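Aminotransferase (Streptomyces pactum, PDB 4ZM4) is a class-III aminotransferase, a member of the family of enzymes that depend on pyridoxal-5'-phosphate. Local coordinates at residues E339-F353 against I362-L374. The protein carries 1 engineered substitution. Numbering follows the deposited sequence.
Sequences EDTGQYMEDTVREVF and INRVGTLMSVALL
R364 reaches from the β-hairpin to the helix and illustrates how one guanidinium can organise the polar border of a helix–sheet interface. Its NH1 and NH2 grip the E339 carboxylate end-on, NH2 meeting OE2 at 3.0 Å on the syn side while NH1 approaches OE1 from above the carboxylate plane. The carboxylate and guanidinium planes are 41° apart. On another edge, NE gives a fairly straight bond to E346 OE1 (2.8 Å), and NH1 also donates to G366 O, tying the side chain back to its own turn. A bend at chi3 (66°) turns the group so that one face lies against the helix backbone, with Q343 N 3.5 Å above its centre. At G342, which has no side chain, helix and turn come close, and G342 O lies 3.2 Å from R364 CD. The other E346 oxygen, OE2, accepts from R350 NH2 at 2.9 Å, so acid and base alternate through E339, R364, E346 and R350, an arrangement that probably stabilises all four charges. The R350 guanidinium lays a face over I362 CB, and a water links its NH1 to I362 N, weakly at the latter.

Apolar side chains fill the inner side. The extended M369 brings CE to 3.5 Å from E346 CA and 3.7 Å from M345 CG. V349 CG1 touches I362 CD1 and meets V371 tip to tip, while L373 CD1 comes up to the edge of the F353 ring, 3.5 Å from CE2. W421, from strand 421-422 of the same sheet, adds to the packing around M345, V349 and V371.

Helix segment 339-353 runs antiparallel to strand 362-365 and nearly parallel to strand 368-373, which a type II' turn joins: a helix packed on one face of a β-hairpin, a two-layer α/β arrangement within the class-III aminotransferase fold.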
ATOM      1  N   GLU B 339     -28.056   9.220   6.654  1.00 26.31           N
ATOM      2  CA  GLU B 339     -28.790   8.610   7.759  1.00 25.92           C
ATOM      3  C   GLU B 339     -30.191   8.184   7.319  1.00 25.36           C
ATOM      4  O   GLU B 339     -30.629   7.067   7.655  1.00 24.79           O
ATOM      5  CB  GLU B 339     -28.815   9.557   8.975  1.00 25.08           C
ATOM      6  CG  GLU B 339     -29.747   9.144  10.117  1.00 26.97           C
ATOM      7  CD  GLU B 339     -29.488   7.765  10.693  1.00 25.16           C
ATOM      8  OE1 GLU B 339     -28.323   7.315  10.695  1.00 26.05           O
ATOM      9  OE2 GLU B 339     -30.450   7.145  11.176  1.00 24.92           O
ATOM     10  N   ASP B 340     -30.877   9.034   6.550  1.00 25.13           N
ATOM     11  CA  ASP B 340     -32.207   8.680   5.991  1.00 25.42           C
ATOM     12  C   ASP B 340     -32.116   7.477   5.052  1.00 25.19           C
ATOM     13  O   ASP B 340     -32.968   6.592   5.081  1.00 23.82           O
ATOM     14  CB  ASP B 340     -32.843   9.842   5.206  1.00 26.28           C
ATOM     15  CG  ASP B 340     -33.101  11.081   6.068  1.00 28.20           C
ATOM     16  OD1 ASP B 340     -33.140  10.982   7.312  1.00 28.12           O
ATOM     17  OD2 ASP B 340     -33.256  12.179   5.485  1.00 30.82           O
ATOM     18  N   THR B 341     -31.086   7.470   4.199  1.00 25.98           N
ATOM     19  CA  THR B 341     -30.818   6.338   3.327  1.00 26.30           C
ATOM     20  C   THR B 341     -30.692   5.021   4.117  1.00 24.64           C
ATOM     21  O   THR B 341     -31.322   4.028   3.784  1.00 24.99           O
ATOM     22  CB  THR B 341     -29.552   6.570   2.486  1.00 26.32           C
ATOM     23  OG1 THR B 341     -29.747   7.702   1.642  1.00 26.99           O
ATOM     24  CG2 THR B 341     -29.259   5.349   1.605  1.00 26.38           C
ATOM     25  N   GLY B 342     -29.891   5.044   5.166  1.00 25.26           N
ATOM     26  CA  GLY B 342     -29.672   3.874   6.003  1.00 26.33           C
ATOM     27  C   GLY B 342     -30.920   3.445   6.745  1.00 25.46           C
ATOM     28  O   GLY B 342     -31.212   2.250   6.843  1.00 26.43           O
ATOM     29  N   GLN B 343     -31.666   4.411   7.250  1.00 26.21           N
ATOM     30  CA  GLN B 343     -32.880   4.114   7.968  1.00 25.07           C
ATOM     31  C   GLN B 343     -33.843   3.431   7.029  1.00 25.70           C
ATOM     32  O   GLN B 343     -34.491   2.435   7.390  1.00 24.98           O
ATOM     33  CB  GLN B 343     -33.510   5.394   8.545  1.00 24.55           C
ATOM     34  CG  GLN B 343     -34.705   5.142   9.465  1.00 23.77           C
ATOM     35  CD  GLN B 343     -34.301   4.554  10.794  1.00 25.10           C
ATOM     36  OE1 GLN B 343     -34.543   3.385  11.077  1.00 26.39           O
ATOM     37  NE2 GLN B 343     -33.679   5.370  11.632  1.00 27.86           N
ATOM     38  N   TYR B 344     -33.987   3.985   5.828  1.00 26.96           N
ATOM     39  CA  TYR B 344     -34.918   3.408   4.873  1.00 28.36           C
ATOM     40  C   TYR B 344     -34.508   1.983   4.496  1.00 27.42           C
ATOM     41  O   TYR B 344     -35.373   1.124   4.311  1.00 28.78           O
ATOM     42  CB  TYR B 344     -35.068   4.295   3.635  1.00 31.81           C
ATOM     43  CG  TYR B 344     -36.232   3.880   2.741  1.00 34.09           C
ATOM     44  CD1 TYR B 344     -37.545   3.899   3.217  1.00 35.53           C
ATOM     45  CD2 TYR B 344     -36.017   3.480   1.429  1.00 32.89           C
ATOM     46  CE1 TYR B 344     -38.610   3.520   2.417  1.00 36.15           C
ATOM     47  CE2 TYR B 344     -37.067   3.125   0.615  1.00 35.28           C
ATOM     48  CZ  TYR B 344     -38.366   3.148   1.113  1.00 36.89           C
ATOM     49  OH  TYR B 344     -39.418   2.792   0.296  1.00 37.03           O
ATOM     50  N   MET B 345     -33.208   1.728   4.351  1.00 27.78           N
ATOM     51  CA  MET B 345     -32.762   0.370   4.010  1.00 27.08           C
ATOM     52  C   MET B 345     -33.062  -0.521   5.191  1.00 26.35           C
ATOM     53  O   MET B 345     -33.608  -1.600   5.017  1.00 25.51           O
ATOM     54  CB  MET B 345     -31.271   0.308   3.654  1.00 28.37           C
ATOM     55  CG  MET B 345     -30.777  -1.115   3.338  1.00 27.60           C
ATOM     56  SD  MET B 345     -31.373  -1.779   1.749  1.00 28.36           S
ATOM     57  CE  MET B 345     -30.175  -1.017   0.651  1.00 28.68           C
ATOM     58  N   GLU B 346     -32.705  -0.061   6.391  1.00 25.08           N
ATOM     59  CA  GLU B 346     -32.979  -0.828   7.592  1.00 24.80           C
ATOM     60  C   GLU B 346     -34.468  -1.177   7.705  1.00 28.12           C
ATOM     61  O   GLU B 346     -34.799  -2.351   7.867  1.00 29.13           O
ATOM     62  CB  GLU B 346     -32.520  -0.092   8.848  1.00 25.51           C
ATOM     63  CG  GLU B 346     -32.871  -0.835  10.134  1.00 24.06           C
ATOM     64  CD  GLU B 346     -32.365  -0.161  11.393  1.00 24.69           C
ATOM     65  OE1 GLU B 346     -31.763   0.948  11.330  1.00 25.89           O
ATOM     66  OE2 GLU B 346     -32.538  -0.772  12.464  1.00 24.71           O
ATOM     67  N   ASP B 347     -35.361  -0.185   7.593  1.00 28.16           N
ATOM     68  CA  ASP B 347     -36.805  -0.438   7.742  1.00 30.47           C
ATOM     69  C   ASP B 347     -37.320  -1.429   6.686  1.00 31.40           C
ATOM     70  O   ASP B 347     -38.056  -2.372   6.997  1.00 32.06           O
ATOM     71  CB  ASP B 347     -37.631   0.866   7.686  1.00 31.89           C
ATOM     72  CG  ASP B 347     -37.301   1.846   8.835  1.00 31.68           C
ATOM     73  OD1 ASP B 347     -36.777   1.420   9.899  1.00 32.78           O
ATOM     74  OD2 ASP B 347     -37.568   3.057   8.662  1.00 30.64           O
ATOM     75  N   THR B 348     -36.890  -1.230   5.447  1.00 31.39           N
ATOM     76  CA  THR B 348     -37.302  -2.075   4.319  1.00 28.79           C
ATOM     77  C   THR B 348     -36.887  -3.521   4.490  1.00 28.12           C
ATOM     78  O   THR B 348     -37.696  -4.428   4.332  1.00 28.66           O
ATOM     79  CB  THR B 348     -36.676  -1.554   3.020  1.00 29.23           C
ATOM     80  OG1 THR B 348     -37.100  -0.204   2.814  1.00 27.86           O
ATOM     81  CG2 THR B 348     -37.117  -2.395   1.849  1.00 30.14           C
ATOM     82  N   VAL B 349     -35.630  -3.733   4.863  1.00 27.83           N
ATOM     83  CA  VAL B 349     -35.103  -5.081   5.049  1.00 25.97           C
ATOM     84  C   VAL B 349     -35.741  -5.772   6.246  1.00 26.98           C
ATOM     85  O   VAL B 349     -36.089  -6.941   6.147  1.00 25.35           O
ATOM     86  CB  VAL B 349     -33.573  -5.063   5.152  1.00 25.56           C
ATOM     87  CG1 VAL B 349     -33.014  -6.406   5.553  1.00 24.85           C
ATOM     88  CG2 VAL B 349     -32.980  -4.619   3.820  1.00 26.71           C
ATOM     89  N   ARG B 350     -35.964  -5.050   7.344  1.00 29.39           N
ATOM     90  CA  ARG B 350     -36.758  -5.597   8.481  1.00 31.32           C
ATOM     91  C   ARG B 350     -38.169  -6.088   8.078  1.00 31.98           C
ATOM     92  O   ARG B 350     -38.582  -7.178   8.467  1.00 28.58           O
ATOM     93  CB  ARG B 350     -36.899  -4.572   9.621  1.00 32.84           C
ATOM     94  CG  ARG B 350     -35.741  -4.581  10.600  1.00 37.71           C
ATOM     95  CD  ARG B 350     -35.998  -3.762  11.875  1.00 40.65           C
ATOM     96  NE  ARG B 350     -34.732  -3.261  12.416  1.00 41.78           N
ATOM     97  CZ  ARG B 350     -33.820  -4.001  13.057  1.00 42.48           C
ATOM     98  NH1 ARG B 350     -34.032  -5.291  13.310  1.00 44.92           N
ATOM     99  NH2 ARG B 350     -32.680  -3.446  13.460  1.00 41.38           N
ATOM    100  N   GLU B 351     -38.891  -5.289   7.294  1.00 30.66           N
ATOM    101  CA  GLU B 351     -40.224  -5.672   6.852  1.00 33.55           C
ATOM    102  C   GLU B 351     -40.125  -6.950   6.010  1.00 30.96           C
ATOM    103  O   GLU B 351     -40.882  -7.895   6.212  1.00 31.35           O
ATOM    104  CB  GLU B 351     -40.881  -4.527   6.066  1.00 35.25           C
ATOM    105  CG  GLU B 351     -42.323  -4.748   5.639  1.00 41.60           C
ATOM    106  CD  GLU B 351     -42.824  -3.699   4.630  1.00 47.76           C
ATOM    107  OE1 GLU B 351     -42.386  -2.519   4.707  1.00 51.97           O
ATOM    108  OE2 GLU B 351     -43.653  -4.055   3.742  1.00 46.88           O
ATOM    109  N   VAL B 352     -39.201  -6.981   5.059  1.00 30.31           N
ATOM    110  CA  VAL B 352     -39.117  -8.121   4.140  1.00 29.67           C
ATOM    111  C   VAL B 352     -38.858  -9.421   4.904  1.00 30.90           C
ATOM    112  O   VAL B 352     -39.446 -10.440   4.594  1.00 31.16           O
ATOM    113  CB  VAL B 352     -38.066  -7.883   3.037  1.00 29.59           C
ATOM    114  CG1 VAL B 352     -37.785  -9.168   2.250  1.00 30.03           C
ATOM    115  CG2 VAL B 352     -38.542  -6.786   2.096  1.00 27.79           C
ATOM    116  N   PHE B 353     -37.975  -9.381   5.893  1.00 34.15           N
ATOM    117  CA  PHE B 353     -37.697 -10.572   6.715  1.00 36.41           C
ATOM    118  C   PHE B 353     -38.876 -10.912   7.650  1.00 34.78           C
ATOM    119  O   PHE B 353     -39.150 -12.088   7.897  1.00 34.33           O
ATOM    120  CB  PHE B 353     -36.386 -10.402   7.512  1.00 36.34           C
ATOM    121  CG  PHE B 353     -35.143 -10.652   6.698  1.00 37.92           C
ATOM    122  CD1 PHE B 353     -34.637  -9.684   5.844  1.00 37.94           C
ATOM    123  CD2 PHE B 353     -34.466 -11.846   6.797  1.00 39.62           C
ATOM    124  CE1 PHE B 353     -33.491  -9.908   5.097  1.00 37.04           C
ATOM    125  CE2 PHE B 353     -33.324 -12.068   6.056  1.00 39.71           C
ATOM    126  CZ  PHE B 353     -32.838 -11.099   5.200  1.00 36.94           C
ATOM    127  N   ILE B 362     -29.871  -7.092  12.577  1.00 27.02           N
ATOM    128  CA  ILE B 362     -29.438  -5.942  11.760  1.00 25.84           C
ATOM    129  C   ILE B 362     -28.875  -4.873  12.681  1.00 26.45           C
ATOM    130  O   ILE B 362     -29.568  -4.435  13.597  1.00 26.34           O
ATOM    131  CB  ILE B 362     -30.622  -5.327  10.981  1.00 25.82           C
ATOM    132  CG1 ILE B 362     -31.201  -6.333   9.993  1.00 27.92           C
ATOM    133  CG2 ILE B 362     -30.180  -4.071  10.229  1.00 26.08           C
ATOM    134  CD1 ILE B 362     -32.459  -5.859   9.269  1.00 29.32           C
ATOM    135  N   ASN B 363     -27.604  -4.533  12.514  1.00 25.40           N
ATOM    136  CA  ASN B 363     -27.005  -3.405  13.226  1.00 26.44           C
ATOM    137  C   ASN B 363     -26.680  -2.309  12.211  1.00 22.72           C
ATOM    138  O   ASN B 363     -26.272  -2.604  11.112  1.00 20.39           O
ATOM    139  CB  ASN B 363     -25.717  -3.796  13.967  1.00 28.24           C
ATOM    140  CG  ASN B 363     -25.957  -4.669  15.202  1.00 31.32           C
ATOM    141  OD1 ASN B 363     -25.198  -5.621  15.448  1.00 36.10           O
ATOM    142  ND2 ASN B 363     -26.940  -4.317  16.018  1.00 33.54           N
ATOM    143  N   ARG B 364     -26.870  -1.060  12.587  1.00 21.23           N
ATOM    144  CA  ARG B 364     -26.581   0.012  11.691  1.00 21.90           C
ATOM    145  C   ARG B 364     -25.967   1.231  12.391  1.00 22.20           C
ATOM    146  O   ARG B 364     -26.367   1.605  13.484  1.00 22.21           O
ATOM    147  CB  ARG B 364     -27.856   0.421  10.953  1.00 22.43           C
ATOM    148  CG  ARG B 364     -27.613   1.434   9.826  1.00 22.87           C
ATOM    149  CD  ARG B 364     -28.888   1.714   9.032  1.00 22.45           C
ATOM    150  NE  ARG B 364     -29.898   2.399   9.838  1.00 22.46           N
ATOM    151  CZ  ARG B 364     -29.885   3.697  10.140  1.00 21.92           C
ATOM    152  NH1 ARG B 364     -28.906   4.488   9.720  1.00 21.52           N
ATOM    153  NH2 ARG B 364     -30.875   4.212  10.875  1.00 21.94           N
ATOM    154  N   VAL B 365     -24.974   1.837  11.752  1.00 20.32           N
ATOM    155  CA  VAL B 365     -24.462   3.117  12.166  1.00 18.26           C
ATOM    156  C   VAL B 365     -24.299   3.910  10.865  1.00 19.64           C
ATOM    157  O   VAL B 365     -23.305   3.720  10.116  1.00 17.56           O
ATOM    158  CB  VAL B 365     -23.120   3.010  12.933  1.00 18.41           C
ATOM    159  CG1 VAL B 365     -22.678   4.380  13.404  1.00 17.85           C
ATOM    160  CG2 VAL B 365     -23.227   2.070  14.126  1.00 17.77           C
ATOM    161  N   GLY B 366     -25.305   4.749  10.587  1.00 17.83           N
ATOM    162  CA  GLY B 366     -25.377   5.513   9.391  1.00 18.03           C
ATOM    163  C   GLY B 366     -25.565   4.582   8.217  1.00 19.30           C
ATOM    164  O   GLY B 366     -26.498   3.795   8.188  1.00 19.38           O
ATOM    165  N   THR B 367     -24.642   4.656   7.259  1.00 20.15           N
ATOM    166  CA  THR B 367     -24.690   3.830   6.067  1.00 20.36           C
ATOM    167  C   THR B 367     -23.850   2.554   6.204  1.00 23.90           C
ATOM    168  O   THR B 367     -23.658   1.816   5.233  1.00 25.67           O
ATOM    169  CB  THR B 367     -24.214   4.654   4.850  1.00 19.23           C
ATOM    170  OG1 THR B 367     -23.024   5.392   5.172  1.00 15.79           O
ATOM    171  CG2 THR B 367     -25.291   5.618   4.441  1.00 19.21           C
ATOM    172  N   LEU B 368     -23.311   2.327   7.394  1.00 26.31           N
ATOM    173  CA  LEU B 368     -22.566   1.103   7.721  1.00 26.32           C
ATOM    174  C   LEU B 368     -23.617   0.197   8.344  1.00 28.54           C
ATOM    175  O   LEU B 368     -24.383   0.634   9.215  1.00 32.20           O
ATOM    176  CB  LEU B 368     -21.515   1.430   8.740  1.00 27.60           C
ATOM    177  CG  LEU B 368     -20.068   1.046   8.615  1.00 30.72           C
ATOM    178  CD1 LEU B 368     -19.502   1.306   7.242  1.00 35.80           C
ATOM    179  CD2 LEU B 368     -19.315   1.846   9.645  1.00 32.16           C
ATOM    180  N   MET B 369     -23.732  -1.023   7.843  1.00 28.55           N
ATOM    181  CA  MET B 369     -24.890  -1.858   8.135  1.00 27.70           C
ATOM    182  C   MET B 369     -24.549  -3.366   8.043  1.00 26.26           C
ATOM    183  O   MET B 369     -23.998  -3.804   7.024  1.00 29.27           O
ATOM    184  CB  MET B 369     -25.980  -1.500   7.125  1.00 29.27           C
ATOM    185  CG  MET B 369     -27.333  -2.080   7.396  1.00 31.05           C
ATOM    186  SD  MET B 369     -28.524  -1.310   6.271  1.00 33.12           S
ATOM    187  CE  MET B 369     -29.922  -2.357   6.704  1.00 28.07           C
ATOM    188  N   SER B 370     -24.914  -4.136   9.075  1.00 24.17           N
ATOM    189  CA  SER B 370     -24.822  -5.632   9.039  1.00 23.68           C
ATOM    190  C   SER B 370     -26.232  -6.239   9.021  1.00 23.66           C
ATOM    191  O   SER B 370     -27.133  -5.768   9.720  1.00 24.33           O
ATOM    192  CB  SER B 370     -23.904  -6.352  10.074  1.00 21.60           C
ATOM    193  OG  SER B 370     -24.299  -6.193  11.413  1.00 21.11           O
ATOM    194  N   VAL B 371     -26.383  -7.270   8.200  1.00 24.60           N
ATOM    195  CA  VAL B 371     -27.630  -8.009   8.030  1.00 25.62           C
ATOM    196  C   VAL B 371     -27.313  -9.498   8.053  1.00 26.19           C
ATOM    197  O   VAL B 371     -26.668 -10.007   7.148  1.00 28.23           O
ATOM    198  CB  VAL B 371     -28.336  -7.682   6.684  1.00 26.69           C
ATOM    199  CG1 VAL B 371     -29.578  -8.550   6.499  1.00 29.59           C
ATOM    200  CG2 VAL B 371     -28.719  -6.219   6.614  1.00 24.10           C
ATOM    201  N   ALA B 372     -27.768 -10.178   9.103  1.00 27.72           N
ATOM    202  CA  ALA B 372     -27.458 -11.558   9.333  1.00 28.09           C
ATOM    203  C   ALA B 372     -28.726 -12.349   9.625  1.00 29.34           C
ATOM    204  O   ALA B 372     -29.508 -11.995  10.486  1.00 30.71           O
ATOM    205  CB  ALA B 372     -26.469 -11.681  10.497  1.00 29.65           C
ATOM    206  N   LEU B 373     -28.870 -13.458   8.922  1.00 28.96           N
ATOM    207  CA  LEU B 373     -29.956 -14.381   9.074  1.00 30.99           C
ATOM    208  C   LEU B 373     -29.664 -15.249  10.293  1.00 29.91           C
ATOM    209  O   LEU B 373     -28.573 -15.809  10.417  1.00 31.60           O
ATOM    210  CB  LEU B 373     -30.020 -15.229   7.806  1.00 35.60           C
ATOM    211  CG  LEU B 373     -31.202 -16.076   7.400  1.00 40.35           C
ATOM    212  CD1 LEU B 373     -32.469 -15.270   7.280  1.00 42.65           C
ATOM    213  CD2 LEU B 373     -30.886 -16.685   6.052  1.00 45.85           C
ATOM    214  N   LEU B 374     -30.630 -15.355  11.205  1.00 28.82           N
ATOM    215  CA  LEU B 374     -30.430 -16.053  12.472  1.00 26.86           C
ATOM    216  C   LEU B 374     -30.905 -17.505  12.467  1.00 26.23           C
ATOM    217  O   LEU B 374     -31.761 -17.886  11.691  1.00 27.98           O
ATOM    218  CB  LEU B 374     -31.138 -15.287  13.595  1.00 26.06           C
ATOM    219  CG  LEU B 374     -30.762 -13.821  13.764  1.00 26.45           C
ATOM    220  CD1 LEU B 374     -31.450 -13.226  14.972  1.00 27.08           C
ATOM    221  CD2 LEU B 374     -29.252 -13.643  13.895  1.00 27.68           C
TER
HETATM  222  O   HOH W   1     -31.905  -6.840  15.168  1.00 25.06           O